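Local coordinates for suppressor protein MPT5 (Saccharomyces cerevisiae, PDB 5BZ1) that binds short sequence elements in the 3'-UTRs of target mRNAs through its PUM-HD domain and regulates them after transcription, at residues S6-L10 with R11-Y15; F52-D55 with L56-P60; F159-D162 with A163-Q167; F196-S199 with V200-Q204; K226-D229 with F230-A234. One frame throughout, in Å; residues are numbered along the deposited sequence.

Interaction 1: S6-L10 with R11-Y15; sequences SALPL and RDLDY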
# COMPACT_ATOMS: atom_id res chain seq x y z
N SER A 6 7.61 47.12 9.40
CA SER A 6 6.41 47.38 8.60
C SER A 6 6.36 48.82 8.07
O SER A 6 5.53 49.14 7.22
CB SER A 6 5.16 47.07 9.42
OG SER A 6 5.25 47.62 10.72
N ALA A 7 7.24 49.67 8.58
CA ALA A 7 7.31 51.06 8.15
C ALA A 7 8.26 51.25 6.96
O ALA A 7 8.21 52.26 6.27
CB ALA A 7 7.73 51.96 9.31
N LEU A 8 9.14 50.27 6.75
CA LEU A 8 10.11 50.32 5.66
C LEU A 8 9.47 49.99 4.32
O LEU A 8 8.53 49.19 4.26
CB LEU A 8 11.27 49.36 5.93
CG LEU A 8 12.08 49.56 7.21
CD1 LEU A 8 13.11 48.46 7.40
CD2 LEU A 8 12.75 50.92 7.19
N PRO A 9 9.96 50.60 3.23
CA PRO A 9 9.53 50.18 1.89
C PRO A 9 10.01 48.76 1.61
O PRO A 9 11.10 48.39 2.06
CB PRO A 9 10.23 51.18 0.96
CG PRO A 9 11.34 51.77 1.77
CD PRO A 9 10.85 51.78 3.19
N LEU A 10 9.22 47.98 0.87
CA LEU A 10 9.54 46.59 0.59
C LEU A 10 10.86 46.45 -0.16
O LEU A 10 11.54 45.44 -0.07
CB LEU A 10 8.40 45.94 -0.20
CG LEU A 10 7.04 45.95 0.48
CD1 LEU A 10 5.97 45.33 -0.40
CD2 LEU A 10 7.10 45.21 1.80
N ARG A 11 11.19 47.50 -0.90
CA ARG A 11 12.40 47.59 -1.71
C ARG A 11 13.67 47.47 -0.87
O ARG A 11 14.73 47.08 -1.37
CB ARG A 11 12.40 48.93 -2.44
CG ARG A 11 12.87 48.91 -3.88
CD ARG A 11 12.94 50.32 -4.43
NE ARG A 11 13.64 51.21 -3.50
CZ ARG A 11 14.94 51.45 -3.52
NH1 ARG A 11 15.71 50.89 -4.45
NH2 ARG A 11 15.48 52.27 -2.63
N ASP A 12 13.56 47.81 0.41
CA ASP A 12 14.73 47.91 1.28
C ASP A 12 14.79 46.85 2.39
O ASP A 12 15.64 46.91 3.27
CB ASP A 12 14.80 49.30 1.91
CG ASP A 12 15.02 50.40 0.89
OD1 ASP A 12 15.91 50.24 0.03
OD2 ASP A 12 14.30 51.41 0.94
N LEU A 13 13.88 45.89 2.34
CA LEU A 13 13.86 44.81 3.33
C LEU A 13 15.00 43.82 3.09
O LEU A 13 15.36 43.54 1.95
CB LEU A 13 12.52 44.07 3.30
CG LEU A 13 11.31 44.85 3.80
CD1 LEU A 13 10.06 43.99 3.76
CD2 LEU A 13 11.55 45.38 5.20
N ASP A 14 15.56 43.29 4.18
CA ASP A 14 16.56 42.23 4.08
C ASP A 14 15.86 40.88 4.11
O ASP A 14 15.68 40.28 5.17
CB ASP A 14 17.58 42.33 5.21
CG ASP A 14 18.86 41.57 4.92
OD1 ASP A 14 18.86 40.72 4.00
OD2 ASP A 14 19.87 41.82 5.61
N TYR A 15 15.45 40.41 2.93
CA TYR A 15 14.58 39.24 2.83
C TYR A 15 15.18 37.93 3.34
O TYR A 15 14.48 37.14 3.97
CB TYR A 15 14.05 39.10 1.40
CG TYR A 15 13.07 40.20 1.05
CD1 TYR A 15 11.74 40.11 1.45
CD2 TYR A 15 13.47 41.33 0.36
CE1 TYR A 15 10.84 41.10 1.16
CE2 TYR A 15 12.57 42.34 0.06
CZ TYR A 15 11.25 42.22 0.46
OH TYR A 15 10.35 43.21 0.17

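Interaction 2: F52-D55 with L56-P60; sequences FFLD and LILDP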
# COMPACT_ATOMS: atom_id res chain seq x y z
N PHE A 52 19.49 30.80 -2.05
CA PHE A 52 19.36 30.10 -0.77
C PHE A 52 18.15 29.16 -0.73
O PHE A 52 17.71 28.77 0.36
CB PHE A 52 19.23 31.11 0.37
CG PHE A 52 20.35 32.12 0.43
CD1 PHE A 52 21.49 31.86 1.16
CD2 PHE A 52 20.24 33.33 -0.24
CE1 PHE A 52 22.52 32.79 1.23
CE2 PHE A 52 21.27 34.26 -0.18
CZ PHE A 52 22.41 33.99 0.55
N PHE A 53 17.63 28.81 -1.89
CA PHE A 53 16.45 27.95 -1.99
C PHE A 53 16.56 26.66 -1.17
O PHE A 53 15.64 26.32 -0.42
CB PHE A 53 16.15 27.61 -3.45
CG PHE A 53 15.36 28.67 -4.17
CD1 PHE A 53 14.46 29.46 -3.47
CD2 PHE A 53 15.52 28.87 -5.53
CE1 PHE A 53 13.72 30.44 -4.13
CE2 PHE A 53 14.79 29.84 -6.19
CZ PHE A 53 13.89 30.63 -5.49
N LEU A 54 17.68 25.97 -1.30
CA LEU A 54 17.88 24.72 -0.56
C LEU A 54 17.95 24.98 0.94
O LEU A 54 17.36 24.23 1.73
CB LEU A 54 19.15 24.00 -1.03
CG LEU A 54 19.45 22.70 -0.27
CD1 LEU A 54 18.31 21.70 -0.46
CD2 LEU A 54 20.77 22.09 -0.71
N ASP A 55 18.66 26.03 1.33
CA ASP A 55 18.82 26.39 2.73
C ASP A 55 17.47 26.67 3.39
O ASP A 55 17.18 26.17 4.47
CB ASP A 55 19.73 27.62 2.86
CG ASP A 55 21.01 27.49 2.04
OD1 ASP A 55 22.10 27.32 2.63
OD2 ASP A 55 20.91 27.57 0.80
N LEU A 56 16.64 27.46 2.71
CA LEU A 56 15.33 27.84 3.22
C LEU A 56 14.38 26.65 3.32
O LEU A 56 13.64 26.51 4.30
CB LEU A 56 14.72 28.94 2.35
CG LEU A 56 15.52 30.24 2.32
CD1 LEU A 56 14.85 31.28 1.44
CD2 LEU A 56 15.70 30.78 3.73
N ILE A 57 14.40 25.79 2.30
CA ILE A 57 13.58 24.58 2.27
C ILE A 57 13.83 23.71 3.51
O ILE A 57 12.92 23.05 4.02
CB ILE A 57 13.85 23.79 0.97
CG1 ILE A 57 13.03 24.38 -0.18
CG2 ILE A 57 13.52 22.30 1.13
CD1 ILE A 57 13.45 23.89 -1.55
N LEU A 58 15.07 23.73 4.00
CA LEU A 58 15.46 22.93 5.15
C LEU A 58 15.33 23.68 6.48
O LEU A 58 15.60 23.12 7.55
CB LEU A 58 16.89 22.44 4.97
CG LEU A 58 17.16 21.66 3.69
CD1 LEU A 58 18.64 21.33 3.55
CD2 LEU A 58 16.34 20.38 3.66
N ASP A 59 14.91 24.94 6.42
CA ASP A 59 14.92 25.81 7.60
C ASP A 59 13.62 25.70 8.40
O ASP A 59 12.54 25.60 7.82
CB ASP A 59 15.16 27.26 7.18
CG ASP A 59 15.44 28.17 8.36
OD1 ASP A 59 16.61 28.24 8.78
OD2 ASP A 59 14.49 28.81 8.86
N PRO A 60 13.74 25.70 9.74
CA PRO A 60 12.59 25.60 10.65
C PRO A 60 11.51 26.65 10.38
O PRO A 60 10.33 26.37 10.61
CB PRO A 60 13.21 25.85 12.03
CG PRO A 60 14.61 25.37 11.89
CD PRO A 60 15.02 25.70 10.48

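Interaction 3: F159-D162 with A163-Q167; sequences FIID and AIVEQ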
# COMPACT_ATOMS: atom_id res chain seq x y z
N PHE A 159 11.29 5.27 -11.13
CA PHE A 159 12.30 5.18 -10.08
C PHE A 159 11.82 4.41 -8.85
O PHE A 159 12.62 3.82 -8.12
CB PHE A 159 12.80 6.58 -9.68
CG PHE A 159 11.84 7.35 -8.81
CD1 PHE A 159 12.00 7.36 -7.43
CD2 PHE A 159 10.82 8.10 -9.38
CE1 PHE A 159 11.14 8.09 -6.62
CE2 PHE A 159 9.95 8.83 -8.57
CZ PHE A 159 10.11 8.82 -7.20
N ILE A 160 10.51 4.44 -8.62
CA ILE A 160 9.92 3.70 -7.51
C ILE A 160 9.85 2.20 -7.83
O ILE A 160 10.28 1.37 -7.03
CB ILE A 160 8.51 4.22 -7.18
CG1 ILE A 160 8.54 5.72 -6.87
CG2 ILE A 160 7.92 3.46 -6.00
CD1 ILE A 160 7.18 6.34 -6.64
N ILE A 161 9.31 1.88 -9.00
CA ILE A 161 9.22 0.49 -9.46
C ILE A 161 10.61 -0.15 -9.47
O ILE A 161 10.80 -1.25 -8.95
CB ILE A 161 8.60 0.37 -10.87
CG1 ILE A 161 7.27 1.13 -10.96
CG2 ILE A 161 8.41 -1.09 -11.26
CD1 ILE A 161 6.22 0.66 -9.97
N ASP A 162 11.57 0.56 -10.06
CA ASP A 162 12.94 0.06 -10.18
C ASP A 162 13.55 -0.29 -8.82
O ASP A 162 14.21 -1.32 -8.67
CB ASP A 162 13.84 1.09 -10.88
CG ASP A 162 13.54 1.22 -12.36
OD1 ASP A 162 12.75 0.40 -12.89
OD2 ASP A 162 14.10 2.13 -13.01
N ALA A 163 13.33 0.57 -7.83
CA ALA A 163 13.85 0.34 -6.49
C ALA A 163 13.23 -0.89 -5.83
O ALA A 163 13.92 -1.67 -5.16
CB ALA A 163 13.62 1.56 -5.63
N ILE A 164 11.93 -1.05 -6.02
CA ILE A 164 11.18 -2.14 -5.40
C ILE A 164 11.59 -3.51 -5.93
O ILE A 164 11.79 -4.45 -5.15
CB ILE A 164 9.66 -1.95 -5.61
CG1 ILE A 164 9.17 -0.75 -4.82
CG2 ILE A 164 8.89 -3.19 -5.19
CD1 ILE A 164 7.75 -0.38 -5.11
N VAL A 165 11.73 -3.63 -7.25
CA VAL A 165 12.00 -4.93 -7.86
C VAL A 165 13.48 -5.32 -7.86
O VAL A 165 13.83 -6.44 -8.25
CB VAL A 165 11.45 -5.02 -9.31
CG1 VAL A 165 9.99 -4.62 -9.35
CG2 VAL A 165 12.28 -4.13 -10.25
N GLU A 166 14.34 -4.41 -7.43
CA GLU A 166 15.77 -4.68 -7.38
C GLU A 166 16.09 -5.72 -6.30
O GLU A 166 15.84 -5.49 -5.12
CB GLU A 166 16.56 -3.40 -7.12
CG GLU A 166 18.07 -3.58 -7.08
CD GLU A 166 18.69 -3.79 -8.45
OE1 GLU A 166 17.98 -3.60 -9.46
OE2 GLU A 166 19.88 -4.15 -8.52
N GLN A 167 16.63 -6.86 -6.73
CA GLN A 167 17.04 -7.94 -5.83
C GLN A 167 15.95 -8.35 -4.83
O GLN A 167 14.90 -8.85 -5.24
CB GLN A 167 18.34 -7.56 -5.11
CG GLN A 167 19.57 -7.63 -6.01
CD GLN A 167 20.73 -6.79 -5.52
OE1 GLN A 167 21.23 -6.98 -4.41
NE2 GLN A 167 21.17 -5.84 -6.34
O HOH W 1 15.68 -2.62 -10.29

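Interaction 4: F196-S199 with V200-Q204; sequences FKIS and VKIVQ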
# COMPACT_ATOMS: atom_id res chain seq x y z
N PHE A 196 2.24 -6.23 -12.15
CA PHE A 196 2.83 -7.52 -12.53
C PHE A 196 4.28 -7.64 -12.10
O PHE A 196 4.67 -8.64 -11.48
CB PHE A 196 2.74 -7.73 -14.04
CG PHE A 196 1.38 -8.14 -14.52
CD1 PHE A 196 0.39 -8.53 -13.62
CD2 PHE A 196 1.08 -8.15 -15.88
CE1 PHE A 196 -0.86 -8.91 -14.06
CE2 PHE A 196 -0.17 -8.53 -16.33
CZ PHE A 196 -1.14 -8.91 -15.42
N LYS A 197 5.09 -6.64 -12.44
CA LYS A 197 6.52 -6.65 -12.12
C LYS A 197 6.75 -6.76 -10.62
O LYS A 197 7.66 -7.47 -10.17
CB LYS A 197 7.20 -5.40 -12.68
CG LYS A 197 7.49 -5.47 -14.18
CD LYS A 197 7.70 -4.10 -14.79
CE LYS A 197 8.87 -3.36 -14.17
NZ LYS A 197 10.17 -4.02 -14.45
N ILE A 198 5.92 -6.08 -9.84
CA ILE A 198 6.02 -6.12 -8.38
C ILE A 198 5.54 -7.46 -7.83
O ILE A 198 6.14 -8.01 -6.90
CB ILE A 198 5.22 -4.96 -7.74
CG1 ILE A 198 5.77 -3.62 -8.24
CG2 ILE A 198 5.28 -5.03 -6.23
CD1 ILE A 198 5.03 -2.41 -7.69
N SER A 199 4.47 -7.99 -8.42
CA SER A 199 3.91 -9.27 -8.00
C SER A 199 4.87 -10.44 -8.22
O SER A 199 4.93 -11.36 -7.40
CB SER A 199 2.60 -9.53 -8.72
OG SER A 199 2.21 -10.89 -8.59
N VAL A 200 5.62 -10.39 -9.32
CA VAL A 200 6.65 -11.39 -9.59
C VAL A 200 7.63 -11.46 -8.42
O VAL A 200 7.97 -12.54 -7.94
CB VAL A 200 7.40 -11.10 -10.90
CG1 VAL A 200 8.67 -11.93 -11.00
CG2 VAL A 200 6.50 -11.36 -12.11
N LYS A 201 8.06 -10.29 -7.95
CA LYS A 201 8.98 -10.22 -6.83
C LYS A 201 8.33 -10.64 -5.51
O LYS A 201 8.95 -11.31 -4.68
CB LYS A 201 9.57 -8.81 -6.73
CG LYS A 201 11.09 -8.78 -6.71
CD LYS A 201 11.70 -9.41 -7.95
CE LYS A 201 13.20 -9.60 -7.80
NZ LYS A 201 13.83 -10.16 -9.03
N ILE A 202 7.06 -10.27 -5.33
CA ILE A 202 6.30 -10.66 -4.14
C ILE A 202 6.16 -12.18 -4.05
O ILE A 202 6.34 -12.76 -2.98
CB ILE A 202 4.91 -9.98 -4.12
CG1 ILE A 202 5.04 -8.52 -3.68
CG2 ILE A 202 3.96 -10.72 -3.19
CD1 ILE A 202 3.76 -7.71 -3.83
N VAL A 203 5.84 -12.82 -5.17
CA VAL A 203 5.73 -14.27 -5.23
C VAL A 203 7.08 -14.94 -5.00
O VAL A 203 7.17 -15.95 -4.29
CB VAL A 203 5.12 -14.74 -6.57
CG1 VAL A 203 5.18 -16.27 -6.69
CG2 VAL A 203 3.68 -14.26 -6.69
N GLN A 204 8.13 -14.36 -5.58
CA GLN A 204 9.48 -14.89 -5.44
C GLN A 204 9.93 -14.95 -3.98
O GLN A 204 10.59 -15.91 -3.56
CB GLN A 204 10.47 -14.05 -6.25
CG GLN A 204 11.94 -14.41 -6.02
CD GLN A 204 12.90 -13.64 -6.91
OE1 GLN A 204 12.48 -12.88 -7.79
NE2 GLN A 204 14.20 -13.84 -6.69

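Interaction 5: K226-D229 with F230-A234; sequences KELD and FYLLA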
# COMPACT_ATOMS: atom_id res chain seq x y z
N LYS A 226 -8.65 -7.87 -8.70
CA LYS A 226 -9.33 -8.84 -9.55
C LYS A 226 -8.58 -9.19 -10.83
O LYS A 226 -8.63 -10.32 -11.30
CB LYS A 226 -10.74 -8.34 -9.88
CG LYS A 226 -11.60 -8.06 -8.65
CD LYS A 226 -12.94 -7.46 -9.03
CE LYS A 226 -13.82 -7.25 -7.79
NZ LYS A 226 -15.24 -6.97 -8.15
N GLU A 227 -7.89 -8.20 -11.40
CA GLU A 227 -7.15 -8.41 -12.65
C GLU A 227 -5.98 -9.39 -12.48
O GLU A 227 -5.38 -9.81 -13.47
CB GLU A 227 -6.65 -7.07 -13.20
CG GLU A 227 -7.75 -6.09 -13.60
CD GLU A 227 -8.37 -5.36 -12.42
OE1 GLU A 227 -7.95 -5.61 -11.27
OE2 GLU A 227 -9.28 -4.54 -12.64
N LEU A 228 -5.67 -9.74 -11.24
CA LEU A 228 -4.58 -10.68 -10.95
C LEU A 228 -5.08 -12.12 -10.78
O LEU A 228 -4.28 -13.05 -10.76
CB LEU A 228 -3.82 -10.26 -9.69
CG LEU A 228 -3.17 -8.88 -9.66
CD1 LEU A 228 -2.31 -8.72 -8.41
CD2 LEU A 228 -2.34 -8.65 -10.90
N ASP A 229 -6.40 -12.28 -10.68
CA ASP A 229 -7.02 -13.58 -10.42
C ASP A 229 -6.50 -14.71 -11.32
O ASP A 229 -6.29 -15.83 -10.85
CB ASP A 229 -8.54 -13.47 -10.56
CG ASP A 229 -9.19 -12.69 -9.42
OD1 ASP A 229 -8.45 -12.09 -8.61
OD2 ASP A 229 -10.44 -12.66 -9.35
N PHE A 230 -6.29 -14.40 -12.59
CA PHE A 230 -5.97 -15.43 -13.59
C PHE A 230 -4.66 -16.18 -13.34
O PHE A 230 -4.47 -17.28 -13.86
CB PHE A 230 -5.98 -14.83 -15.01
CG PHE A 230 -4.77 -14.01 -15.34
CD1 PHE A 230 -3.74 -14.54 -16.11
CD2 PHE A 230 -4.65 -12.70 -14.89
CE1 PHE A 230 -2.62 -13.79 -16.42
CE2 PHE A 230 -3.54 -11.94 -15.20
CZ PHE A 230 -2.51 -12.49 -15.96
N TYR A 231 -3.77 -15.60 -12.53
CA TYR A 231 -2.50 -16.26 -12.21
C TYR A 231 -2.22 -16.36 -10.70
O TYR A 231 -1.64 -17.34 -10.25
CB TYR A 231 -1.33 -15.57 -12.90
CG TYR A 231 -0.87 -14.31 -12.21
CD1 TYR A 231 0.24 -14.32 -11.37
CD2 TYR A 231 -1.53 -13.11 -12.39
CE1 TYR A 231 0.67 -13.17 -10.74
CE2 TYR A 231 -1.12 -11.96 -11.77
CZ TYR A 231 -0.02 -12.00 -10.94
OH TYR A 231 0.37 -10.84 -10.33
N LEU A 232 -2.64 -15.35 -9.94
CA LEU A 232 -2.24 -15.23 -8.54
C LEU A 232 -2.75 -16.38 -7.66
O LEU A 232 -2.02 -16.86 -6.79
CB LEU A 232 -2.67 -13.88 -7.95
CG LEU A 232 -2.11 -13.58 -6.56
CD1 LEU A 232 -0.59 -13.60 -6.58
CD2 LEU A 232 -2.61 -12.25 -6.04
N LEU A 233 -3.98 -16.81 -7.88
CA LEU A 233 -4.57 -17.90 -7.10
C LEU A 233 -3.75 -19.19 -7.21
O LEU A 233 -3.26 -19.71 -6.21
CB LEU A 233 -6.01 -18.16 -7.55
CG LEU A 233 -7.04 -17.07 -7.23
CD1 LEU A 233 -8.28 -17.25 -8.08
CD2 LEU A 233 -7.40 -17.11 -5.76
N ALA A 234 -3.60 -19.68 -8.43
CA ALA A 234 -2.80 -20.88 -8.68
C ALA A 234 -1.35 -20.70 -8.24
O ALA A 234 -0.75 -21.60 -7.65
CB ALA A 234 -2.88 -21.27 -10.14
O HOH W 2 -7.86 -12.04 -13.52
O HOH W 3 -5.03 -18.37 -10.64

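Interaction 1: S6-L10 with R11-Y15
L10 and Y15 meet in a local turn contact at the N-terminal end of the PUM-HD, in a 3-10 turn near the start of Pumilio repeat 1, just before helix 15-19. The phenol oxygen Y15 OH donates a short hydrogen bond of 2.5 Å to L10 O, approaching 30° out of the carbonyl plane. Seen from the ring, L10 O lies at the edge, near the ring plane. That carbonyl also takes a weak bond from L13 N, 3.4 Å away. One residue earlier, D12 N bonds P9 O at 3.0 Å, the i to i+3 pairing of a 3-10 turn, with the donor lying well above the carbonyl plane. With CG beside its backbone N (chi1 -65°), D12 brings OD2 up against P9 CG at 3.1 Å, the two side chains crossing at a slant. Apolar contacts complete the turn. L10 and L13 run side by side, L10 CD2 lying 3.8 Å from L13 CD1, while the other methyl of L13, CD2, reaches L8 CB and CD1. L13 CB sits over the rim of one face of the Y15 ring. Beyond the turn, L10 packs on M40 and L44 of helix 38-49, Y15 on V41 and M45, and L13 on F27 of helix 22-32.

Interaction 2: F52-D55 with L56-P60
F52 and L56 open the short helix 53-57 of Pumilio repeat 2 through a backbone bond and a loose side-chain touch. L56 N donates to F52 O at 2.9 Å, almost in line with the carbonyl. The isobutyl group of L56 turns back along the helix, its CG beside the backbone N (chi1 -62°), which lays that carbon 3.3 Å from F52 O and 4.3 Å from F52 CB. The next pair, F53 and I57, repeats this: I57 N bonds F53 O, and I57 CG1 rests against that oxygen at 3.3 Å, with CD1 following at its flank. L54 sends CG away from its own N (chi1 178°), outward and roughly across the helix axis. L58 CG leans back instead (chi1 -55°) and thereby brings L58 CD1 to 4.0 Å from L54 CD1, the two chains converging obliquely. L58 CG also covers L54 O at 3.2 Å. L58 N is shared between L54 O and, weakly, D55 O. D59 then begins the way into the next helix, its OD2 accepting from the backbone N atoms of F61 and G62, while I57 O receives the hydroxyl of S101. Chemically the contact is carried by main-chain bonds, with aliphatic carbons lying against the carbonyl oxygens of the preceding turn; the carboxylate of D59 is engaged in capping what follows and probably gains from the partial positive charge of that helix start.

Interaction 3: F159-D162 with A163-Q167
I160 and I164, one turn apart, lie side by side on helix 158-165, part of the helical Pumilio repeat array, at the junction where repeat 4 passes into repeat 5. The second segment begins with A163, whose N makes a weak bond to F159 O and whose CB lies 3.5 Å from the same oxygen; the methyl packs on I129 and V132 of helix 129-137. I164 follows. Its N bonds I160 O at 3.1 Å, and its CG1, set beside the backbone N (chi1 -68°), passes over that oxygen so that CD1 reaches I160 CG2 at 3.9 Å. Both isoleucines point the same way, and both touch L186 of helix 179-189. V165 continues the pattern: its N bonds I161 O with the donor nearly on the carbonyl axis, and its two methyls, CG1 and CG2, straddle that oxygen at 3.5 Å each. CG1 also faces I161 CG2, though more loosely. E166 N makes only a weak bond to D162 O, with a bent N-H...O angle of 122°, and the chain leaves the helical path. The E166 side chain bends at its second torsion (chi2 74°), and its OE2 accepts from Q167 NE2 at 3.0 Å. The other carboxylate oxygen, E166 OE1, is joined to D162 O through water: a single water molecule donates to both, lying 2.5 Å from D162 O.

Interaction 4: F196-S199 with V200-Q204
Helix 192-204, which spans the boundary of Pumilio repeats 5 and 6, carries this contact, and along its C-terminal turns S199 faces V203 and I198 faces I202. The main chain supplies i to i+4 bonds: V200 N to F196 O, I202 N to I198 O, and V203 N to S199 O, the last 2.8 Å long. Between them K201 N stands off from K197 O at a long 3.6 Å. The valines and I202 place a branch over the carbonyls they bond. V203 CG2, beside its own backbone N, comes 3.2 Å from S199 O, and V200 CG2 lies 3.3 Å from F196 O. On the buried side, I202 CG1 crosses I198 O and carries CD1 to within 3.9 Å of I198 CG2; the two chains meet at a slant, and I202 goes on to I218, I219 and L222 of helix 215-223. S199 turns its hydroxyl away from its own N (chi1 166°), so that OG passes V203 CG2 at 4.1 Å on its way to a hydrogen bond with Y231 of helix 229-240. K201, bent at its second torsion (chi2 59°), projects away from the helix beside I170 of helix 169-174, its NZ weakly bonded to Q204 OE1. Chemically, I202 shields a carbonyl oxygen on the buried side, while V200 CG2 covers F196 O at an exposed position. The buried hydroxyl of S199 is satisfied by Y231, and the weak bond from the lysine to a neutral amide is probably only a light hold.

Interaction 5: K226-D229 with F230-A234
L228 and Y231 lie side by side where the loop after helix 215-223 turns into helix 229-240; both segments lie in Pumilio repeat 6. Followed outward, the leucine meets the tyrosine along its length: L228 CB is 3.8 Å from Y231 CE2 and also faces L232 CB; CG passes near the hydroxyl; of the two methyls, CD2 is nearer, 3.6 Å from CE2 and 3.5 Å from Y231 OH, while CD1 flanks the same hydroxyl. The ring is brought there by a chi1 of 80°, which sets CG between the backbone N and the carbonyl carbon and swings the phenol back over the helix start. Y231 OH is bonded to S199. Next to it F230 takes a similar first torsion; its ring edge meets E227 O in plane, CD2 at 3.3 Å, and Y231 CD2 lies over the rim of one of its faces. L228 O is gripped twice, by L232 N at 2.9 Å, nearly straight on, and by Y231 N at 3.1 Å from above the carbonyl plane. Two waters extend the backbone pairing. One links K226 O to F230 N; the other joins D229 O to A234 N. D229 OD1 makes a salt bridge to K263 of helix 253-273. The chemistry implies a helix start whose first amides and carbonyls are met partly by water and partly by a doubly used carbonyl, with an aliphatic-aromatic pair covering one side and a buried carboxylate probably stabilised by the lysine.

The five contacts follow the superhelical array in order, all within the PUM-HD. Interaction 1 lies at its N-terminal end, about 65 Å between centres from interaction 5. Interactions 3 and 4 touch, with K201 CE 3.2 Å from Q167 O, and interactions 4 and 5 touch through F196 against L228. Interaction 2 comes nearest the RNA, about 4 Å at closest atoms. Interactions 2 to 4 show mostly i to i+4 bonding, weak or interrupted in places. Shared carbonyls mark the others: Y15 gives its phenol OH to one in interaction 1, Y231 its backbone N in interaction 5. Interaction 3 has no exposed touching residue, interaction 1 is mostly exposed, and interactions 2, 4 and 5 are mixed.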